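PDB 1ZEL: AbiEi antitoxin C-terminal domain-containing protein from Mycobacterium tuberculosis, which is of unknown function but probably binds DNA through a winged-helix domain and carries a domain related to AbiEi antitoxins. Local coordinates for residues P15-R20 with D52-E57; C47-D50 with R56-R59; L237-G242 with P279-V284. All coordinates share one frame; numbering follows the deposited sequence.

Interaction 1: residues P15-R20 with D52-E57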
loop_
_atom_site.group_PDB
_atom_site.type_symbol
_atom_site.label_atom_id
_atom_site.label_comp_id
_atom_site.label_asym_id
_atom_site.label_seq_id
_atom_site.Cartn_x
_atom_site.Cartn_y
_atom_site.Cartn_z
ATOM N N PRO A 15 33.585 10.232 12.449
ATOM C CA PRO A 15 34.950 9.820 12.786
ATOM C C PRO A 15 35.760 9.666 11.511
ATOM O O PRO A 15 35.216 9.267 10.476
ATOM C CB PRO A 15 34.767 8.452 13.437
ATOM C CG PRO A 15 33.326 8.334 13.741
ATOM C CD PRO A 15 32.578 9.236 12.835
ATOM N N THR A 16 37.058 9.949 11.590
ATOM C CA THR A 16 37.919 9.935 10.418
ATOM C C THR A 16 37.908 8.605 9.671
ATOM O O THR A 16 37.903 8.598 8.445
ATOM C CB THR A 16 39.342 10.396 10.782
ATOM O OG1 THR A 16 39.248 11.643 11.491
ATOM C CG2 THR A 16 40.176 10.606 9.554
ATOM N N TRP A 17 37.870 7.486 10.402
ATOM C CA TRP A 17 37.817 6.156 9.781
ATOM C C TRP A 17 36.646 6.038 8.820
ATOM O O TRP A 17 36.739 5.366 7.798
ATOM C CB TRP A 17 37.800 5.032 10.840
ATOM C CG TRP A 17 36.499 4.900 11.624
ATOM C CD1 TRP A 17 36.223 5.406 12.880
ATOM C CD2 TRP A 17 35.326 4.206 11.203
ATOM N NE1 TRP A 17 34.939 5.074 13.247
ATOM C CE2 TRP A 17 34.359 4.353 12.229
ATOM C CE3 TRP A 17 34.991 3.477 10.051
ATOM C CZ2 TRP A 17 33.087 3.788 12.144
ATOM C CZ3 TRP A 17 33.709 2.932 9.958
ATOM C CH2 TRP A 17 32.776 3.083 11.014
ATOM N N ALA A 18 35.546 6.718 9.148
ATOM C CA ALA A 18 34.293 6.641 8.382
ATOM C C ALA A 18 34.125 7.767 7.348
ATOM O O ALA A 18 33.096 7.854 6.684
ATOM C CB ALA A 18 33.098 6.640 9.349
ATOM N N SER A 19 35.104 8.653 7.235
ATOM C CA SER A 19 34.936 9.849 6.397
ATOM C C SER A 19 34.575 9.501 4.938
ATOM O O SER A 19 33.597 10.010 4.383
ATOM C CB SER A 19 36.219 10.669 6.432
ATOM O OG SER A 19 36.032 11.911 5.794
ATOM N N ARG A 20 35.363 8.622 4.308
ATOM C CA ARG A 20 35.089 8.246 2.929
ATOM C C ARG A 20 33.807 7.446 2.794
ATOM O O ARG A 20 33.112 7.572 1.790
ATOM C CB ARG A 20 36.264 7.484 2.300
ATOM C CG ARG A 20 37.464 8.349 2.108
ATOM C CD ARG A 20 38.481 7.719 1.168
ATOM N NE ARG A 20 39.336 8.769 0.634
ATOM C CZ ARG A 20 40.288 9.365 1.337
ATOM N NH1 ARG A 20 40.508 8.995 2.595
ATOM N NH2 ARG A 20 41.011 10.332 0.790
ATOM N N ASP A 52 30.167 -5.515 10.670
ATOM C CA ASP A 52 29.203 -5.452 11.768
ATOM C C ASP A 52 29.553 -4.371 12.795
ATOM O O ASP A 52 28.695 -3.574 13.204
ATOM C CB ASP A 52 29.100 -6.826 12.446
ATOM C CG ASP A 52 28.308 -7.810 11.623
ATOM O OD1 ASP A 52 27.584 -7.361 10.715
ATOM O OD2 ASP A 52 28.393 -9.021 11.893
ATOM N N SER A 53 30.814 -4.361 13.206
ATOM C CA SER A 53 31.356 -3.312 14.060
ATOM C C SER A 53 31.204 -1.904 13.499
ATOM O O SER A 53 30.812 -0.995 14.212
ATOM C CB SER A 53 32.834 -3.559 14.303
ATOM O OG SER A 53 33.334 -2.622 15.236
ATOM N N ALA A 54 31.572 -1.724 12.235
ATOM C CA ALA A 54 31.405 -0.440 11.537
ATOM C C ALA A 54 29.957 0.019 11.586
ATOM O O ALA A 54 29.665 1.178 11.937
ATOM C CB ALA A 54 31.863 -0.578 10.083
ATOM N N ILE A 55 29.043 -0.901 11.268
ATOM C CA ILE A 55 27.611 -0.577 11.229
ATOM C C ILE A 55 27.089 -0.179 12.606
ATOM O O ILE A 55 26.309 0.764 12.721
ATOM C CB ILE A 55 26.754 -1.722 10.610
ATOM C CG1 ILE A 55 27.096 -1.886 9.131
ATOM C CG2 ILE A 55 25.257 -1.396 10.736
ATOM C CD1 ILE A 55 26.836 -3.246 8.553
ATOM N N ARG A 56 27.519 -0.914 13.637
ATOM C CA ARG A 56 27.094 -0.680 15.022
ATOM C C ARG A 56 27.464 0.739 15.415
ATOM O O ARG A 56 26.650 1.472 15.991
ATOM C CB ARG A 56 27.837 -1.669 15.940
ATOM C CG ARG A 56 27.122 -2.113 17.191
ATOM C CD ARG A 56 27.362 -3.622 17.441
ATOM N NE ARG A 56 28.782 -3.982 17.413
ATOM C CZ ARG A 56 29.263 -5.102 16.881
ATOM N NH1 ARG A 56 28.442 -5.990 16.325
ATOM N NH2 ARG A 56 30.570 -5.334 16.897
ATOM N N GLU A 57 28.708 1.122 15.132
ATOM C CA GLU A 57 29.161 2.478 15.434
ATOM C C GLU A 57 28.433 3.528 14.599
ATOM O O GLU A 57 28.042 4.579 15.112
ATOM C CB GLU A 57 30.666 2.624 15.249
ATOM C CG GLU A 57 31.185 4.016 15.658
ATOM C CD GLU A 57 32.689 4.095 15.629
ATOM O OE1 GLU A 57 33.289 3.016 15.651
ATOM O OE2 GLU A 57 33.265 5.210 15.570
#
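The indole of Trp17 gives its N-H to the carboxylate of Glu57, with NE1 2.9 Å from OE2 and an N-H...O angle of 158°. The bond is well placed for the donor, since OE2 lies almost in the ring plane, but less regular for the acceptor, which is met from well above the carboxylate plane. The ring and carboxylate planes are 66° apart, and the two side chains run past each other in opposite directions. Further round the ring edge, Trp17 CH2 comes 3.8 Å from the carbonyl oxygen Ala54 O and 3.9 Å from Ala54 CB, so the six-membered ring rests against the helix one turn before Glu57. Pro15 adds a third touch: its CG sits 3.6 Å from Glu57 OE2, beside the indole N-H. Trp17 CG falls between its backbone N and carbonyl carbon (chi1 72°), and the extended Glu57 chain carries the carboxylate out to NE1. Ala18 CB packs 3.6 Å above one face of the indole, toward its rim. Arg49, which lies outside both segments, makes a cation-pi contact with the ring and also pairs with the other carboxylate oxygen, Glu57 OE1, so the carboxylate serves two partners. Leu58 of helix 51-61 and Leu42 of helix 35-44 also touch Trp17. The indole, from the segment leading into helix 19-28, thus packs against both helices of the presumed helix-turn-helix unit in the winged-helix domain.

Interaction 2: residues C47-D50 with R56-R59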
loop_
_atom_site.group_PDB
_atom_site.type_symbol
_atom_site.label_atom_id
_atom_site.label_comp_id
_atom_site.label_asym_id
_atom_site.label_seq_id
_atom_site.Cartn_x
_atom_site.Cartn_y
_atom_site.Cartn_z
ATOM N N CYS A 47 39.287 1.021 4.759
ATOM C CA CYS A 47 38.889 0.740 6.124
ATOM C C CYS A 47 38.826 -0.755 6.362
ATOM O O CYS A 47 38.062 -1.468 5.702
ATOM C CB CYS A 47 37.534 1.394 6.443
ATOM S SG CYS A 47 37.104 1.085 8.155
ATOM N N GLY A 48 39.624 -1.235 7.307
ATOM C CA GLY A 48 39.682 -2.665 7.592
ATOM C C GLY A 48 38.815 -3.092 8.765
ATOM O O GLY A 48 38.986 -4.191 9.305
ATOM N N ARG A 49 37.903 -2.218 9.175
ATOM C CA ARG A 49 36.930 -2.543 10.228
ATOM C C ARG A 49 36.024 -3.704 9.870
ATOM O O ARG A 49 35.590 -3.830 8.719
ATOM C CB ARG A 49 36.028 -1.346 10.520
ATOM C CG ARG A 49 36.559 -0.439 11.550
ATOM C CD ARG A 49 35.979 -0.764 12.904
ATOM N NE ARG A 49 36.029 0.453 13.684
ATOM C CZ ARG A 49 35.082 0.870 14.500
ATOM N NH1 ARG A 49 33.967 0.166 14.677
ATOM N NH2 ARG A 49 35.268 2.004 15.145
ATOM N N ASP A 50 35.737 -4.540 10.865
ATOM C CA ASP A 50 34.679 -5.532 10.738
ATOM C C ASP A 50 33.400 -4.793 10.325
ATOM O O ASP A 50 33.058 -3.779 10.946
ATOM C CB ASP A 50 34.475 -6.232 12.072
ATOM C CG ASP A 50 33.270 -7.143 12.063
ATOM O OD1 ASP A 50 33.320 -8.190 11.380
ATOM O OD2 ASP A 50 32.279 -6.799 12.737
ATOM N N ARG A 56 27.519 -0.914 13.637
ATOM C CA ARG A 56 27.094 -0.680 15.022
ATOM C C ARG A 56 27.464 0.739 15.415
ATOM O O ARG A 56 26.650 1.472 15.991
ATOM C CB ARG A 56 27.837 -1.669 15.940
ATOM C CG ARG A 56 27.122 -2.113 17.191
ATOM C CD ARG A 56 27.362 -3.622 17.441
ATOM N NE ARG A 56 28.782 -3.982 17.413
ATOM C CZ ARG A 56 29.263 -5.102 16.881
ATOM N NH1 ARG A 56 28.442 -5.990 16.325
ATOM N NH2 ARG A 56 30.570 -5.334 16.897
ATOM N N GLU A 57 28.708 1.122 15.132
ATOM C CA GLU A 57 29.161 2.478 15.434
ATOM C C GLU A 57 28.433 3.528 14.599
ATOM O O GLU A 57 28.042 4.579 15.112
ATOM C CB GLU A 57 30.666 2.624 15.249
ATOM C CG GLU A 57 31.185 4.016 15.658
ATOM C CD GLU A 57 32.689 4.095 15.629
ATOM O OE1 GLU A 57 33.289 3.016 15.651
ATOM O OE2 GLU A 57 33.265 5.210 15.570
ATOM N N LEU A 58 28.255 3.256 13.316
ATOM C CA LEU A 58 27.554 4.199 12.449
ATOM C C LEU A 58 26.093 4.385 12.883
ATOM O O LEU A 58 25.511 5.491 12.742
ATOM C CB LEU A 58 27.671 3.736 10.980
ATOM C CG LEU A 58 29.031 4.010 10.325
ATOM C CD1 LEU A 58 29.126 3.332 8.935
ATOM C CD2 LEU A 58 29.344 5.531 10.201
ATOM N N ARG A 59 25.519 3.299 13.416
ATOM C CA ARG A 59 24.185 3.292 14.011
ATOM C C ARG A 59 24.190 4.157 15.280
ATOM O O ARG A 59 23.324 5.020 15.492
ATOM C CB ARG A 59 23.827 1.842 14.383
ATOM C CG ARG A 59 22.464 1.344 13.926
ATOM C CD ARG A 59 21.919 0.239 14.844
ATOM N NE ARG A 59 22.810 -0.918 15.029
ATOM C CZ ARG A 59 22.932 -1.928 14.164
ATOM N NH1 ARG A 59 23.757 -2.942 14.428
ATOM N NH2 ARG A 59 22.223 -1.924 13.037
#
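Arg49 and Glu57 meet with their side chains at about a right angle, guanidinium against carboxylate, and form a salt bridge at the protein surface. Glu57 OE1 approaches the guanidinium at its edge, near the plane, on the side of NH2; the carboxylate is not coplanar with it, the two planes standing 42° apart. The modelled separation of 2.3 Å between Arg49 NH2 and Glu57 OE1 is too short to take literally, and Glu57 has two deposited conformers, so the pairing is surer than its length. A turn about the CB-CG bond of Arg49 (chi2 -96°) directs the guanidinium to the Glu57 carboxylate; the two CA atoms, of Arg49 and Glu57, are 10.6 Å apart. Residues 47-50 form the turn between helix 35-44 and helix 51-61, consistent with the turn of a helix-turn-helix, and Asp50 is the N-cap of the second helix, its OD2 accepting from Ser53 N. The salt bridge therefore ties this turn to the helix it introduces, nearly two helical turns on. Arg49 NH1 also has a weak hydrogen bond to Ser53 OG. At the arginine backbone, Arg49 N donates to Cys47 SG over 3.5 Å with an angle of 161°, a long bond within the turn. On the residue before Glu57, Arg56 NH2 stays 4.7 Å from Asp50 OD2, not in contact, though probably close enough for a mild attraction.

Interaction 3: residues L237-G242 with P279-V284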
loop_
_atom_site.group_PDB
_atom_site.type_symbol
_atom_site.label_atom_id
_atom_site.label_comp_id
_atom_site.label_asym_id
_atom_site.label_seq_id
_atom_site.Cartn_x
_atom_site.Cartn_y
_atom_site.Cartn_z
ATOM N N LEU A 237 -21.359 -0.675 -4.528
ATOM C CA LEU A 237 -20.416 0.464 -4.619
ATOM C C LEU A 237 -20.576 1.229 -5.943
ATOM O O LEU A 237 -20.594 2.472 -5.962
ATOM C CB LEU A 237 -18.951 0.001 -4.382
ATOM C CG LEU A 237 -18.612 -0.408 -2.921
ATOM C CD1 LEU A 237 -17.197 -0.987 -2.841
ATOM C CD2 LEU A 237 -18.761 0.747 -1.910
ATOM N N LEU A 238 -20.764 0.512 -7.049
ATOM C CA LEU A 238 -21.042 1.202 -8.313
ATOM C C LEU A 238 -22.287 2.062 -8.195
ATOM O O LEU A 238 -22.286 3.205 -8.639
ATOM C CB LEU A 238 -21.173 0.238 -9.490
ATOM C CG LEU A 238 -19.912 -0.521 -9.930
ATOM C CD1 LEU A 238 -20.122 -1.243 -11.251
ATOM C CD2 LEU A 238 -18.724 0.396 -10.032
ATOM N N ASP A 239 -23.335 1.483 -7.600
ATOM C CA ASP A 239 -24.618 2.149 -7.393
ATOM C C ASP A 239 -24.405 3.400 -6.549
ATOM O O ASP A 239 -24.821 4.496 -6.922
ATOM C CB ASP A 239 -25.582 1.158 -6.700
ATOM C CG ASP A 239 -27.042 1.607 -6.754
ATOM O OD1 ASP A 239 -27.369 2.580 -6.078
ATOM O OD2 ASP A 239 -27.848 0.978 -7.482
ATOM N N SER A 240 -23.724 3.220 -5.419
ATOM C CA SER A 240 -23.387 4.301 -4.501
ATOM C C SER A 240 -22.525 5.412 -5.125
ATOM O O SER A 240 -22.618 6.575 -4.710
ATOM C CB SER A 240 -22.685 3.713 -3.269
ATOM O OG SER A 240 -23.550 2.758 -2.646
ATOM N N GLY A 241 -21.722 5.061 -6.134
ATOM C CA GLY A 241 -20.929 6.054 -6.874
ATOM C C GLY A 241 -21.702 6.649 -8.024
ATOM O O GLY A 241 -21.127 7.226 -8.949
ATOM N N GLY A 242 -23.015 6.471 -7.979
ATOM C CA GLY A 242 -23.920 7.067 -8.950
ATOM C C GLY A 242 -24.143 6.290 -10.225
ATOM O O GLY A 242 -24.614 6.851 -11.207
ATOM N N PRO A 279 -32.444 -4.049 -2.149
ATOM C CA PRO A 279 -32.890 -5.346 -2.664
ATOM C C PRO A 279 -32.289 -5.707 -4.042
ATOM O O PRO A 279 -32.176 -6.894 -4.367
ATOM C CB PRO A 279 -34.415 -5.187 -2.730
ATOM C CG PRO A 279 -34.634 -3.701 -2.848
ATOM C CD PRO A 279 -33.573 -3.113 -1.976
ATOM N N GLU A 280 -31.895 -4.697 -4.823
ATOM C CA GLU A 280 -31.254 -4.899 -6.118
ATOM C C GLU A 280 -29.979 -5.746 -5.974
ATOM O O GLU A 280 -29.588 -6.458 -6.883
ATOM C CB GLU A 280 -30.927 -3.534 -6.742
ATOM C CG GLU A 280 -32.130 -2.557 -6.860
ATOM C CD GLU A 280 -32.476 -1.795 -5.564
ATOM O OE1 GLU A 280 -31.696 -1.842 -4.587
ATOM O OE2 GLU A 280 -33.544 -1.130 -5.526
ATOM N N TYR A 281 -29.337 -5.653 -4.803
ATOM C CA TYR A 281 -28.061 -6.342 -4.556
ATOM C C TYR A 281 -28.157 -7.330 -3.409
ATOM O O TYR A 281 -27.141 -7.898 -2.976
ATOM C CB TYR A 281 -26.938 -5.319 -4.311
ATOM C CG TYR A 281 -26.968 -4.234 -5.345
ATOM C CD1 TYR A 281 -27.578 -3.006 -5.079
ATOM C CD2 TYR A 281 -26.483 -4.461 -6.627
ATOM C CE1 TYR A 281 -27.643 -2.013 -6.067
ATOM C CE2 TYR A 281 -26.551 -3.480 -7.612
ATOM C CZ TYR A 281 -27.143 -2.259 -7.323
ATOM O OH TYR A 281 -27.201 -1.278 -8.297
ATOM N N GLN A 282 -29.392 -7.551 -2.943
ATOM C CA GLN A 282 -29.688 -8.318 -1.741
ATOM C C GLN A 282 -28.719 -7.960 -0.635
ATOM O O GLN A 282 -28.027 -8.812 -0.089
ATOM C CB GLN A 282 -29.710 -9.836 -2.044
ATOM C CG GLN A 282 -30.868 -10.250 -3.018
ATOM C CD GLN A 282 -32.229 -10.134 -2.362
ATOM O OE1 GLN A 282 -32.518 -10.850 -1.412
ATOM N NE2 GLN A 282 -33.061 -9.210 -2.843
ATOM N N LEU A 283 -28.676 -6.668 -0.322
ATOM C CA LEU A 283 -27.649 -6.144 0.540
ATOM C C LEU A 283 -28.233 -5.249 1.609
ATOM O O LEU A 283 -29.051 -4.363 1.323
ATOM C CB LEU A 283 -26.639 -5.362 -0.325
ATOM C CG LEU A 283 -25.382 -4.816 0.312
ATOM C CD1 LEU A 283 -24.293 -4.879 -0.701
ATOM C CD2 LEU A 283 -25.602 -3.403 0.755
ATOM N N VAL A 284 -27.797 -5.492 2.840
ATOM C CA VAL A 284 -28.071 -4.604 3.965
ATOM C C VAL A 284 -26.791 -3.767 4.175
ATOM O O VAL A 284 -25.732 -4.303 4.497
ATOM C CB VAL A 284 -28.422 -5.399 5.239
ATOM C CG1 VAL A 284 -28.563 -4.459 6.430
ATOM C CG2 VAL A 284 -29.747 -6.178 5.020
#
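Asp239 and Tyr281 join the end of helix 228-240 to the loop of a beta hairpin through one very short hydrogen bond, Tyr281 OH to Asp239 OD2 at 2.5 Å. The helix ends in a Schellman motif with Gly242, at positive phi, as its C-prime residue, and Gly242 N donates to Asp239 O over 2.9 Å. The hairpin pairs strand 276-278 with strand 283-285, where Gln282 and Leu283 form a G1 beta bulge facing the last residue of the first strand. The tight part of the contact lies round the phenol oxygen. OD2 reaches the ring at its edge, in plane, 3.3 Å from Tyr281 CE1, while Asp239 CB is also 3.3 Å from Tyr281 OH. The carboxylate stands nearly upright to the ring, the planes being 79° apart. With CG anti to the carbonyl carbon (chi1 -47°), the Tyr281 ring is directed to helices 228-240 and 244-251, where it touches Ser235 on the first and Gln248 and Leu251 on the second. The bond thus holds the phenol end of a buried ring and would probably help keep Asp239 ionised. The solvent side is looser. Glu280 is exposed; its CB lies 3.7 Å above one face of the Tyr281 ring, toward the rim, but in the modelled conformer, one of two, its carboxylate stays clear of Asp239. Away from the helix, the hairpin loop is held by its own bonds: Pro279 O accepts from Gln282 N and, in its carbonyl plane on a lone pair, from Gln282 NE2 at 2.9 Å.

Overall arrangement
Interactions 1 and 2 are neighbours, their centres 4 Å apart, and both use helix 51-61 of the winged-helix part. They share Glu57, whose carboxylate faces an indole N-H in the first and a guanidinium in the second. Interaction 1 is partly buried and mixes apolar packing with its hydrogen bond, whereas interaction 2 is a purely charged contact at the surface. Interaction 3 lies on the opposite side of the chain's centre, about 60 Å away between centres, and touches neither. It too pairs a helix carboxylate with an aromatic donor, as in interaction 1, but in interaction 3 a buried phenol joins a helix end to a hairpin loop.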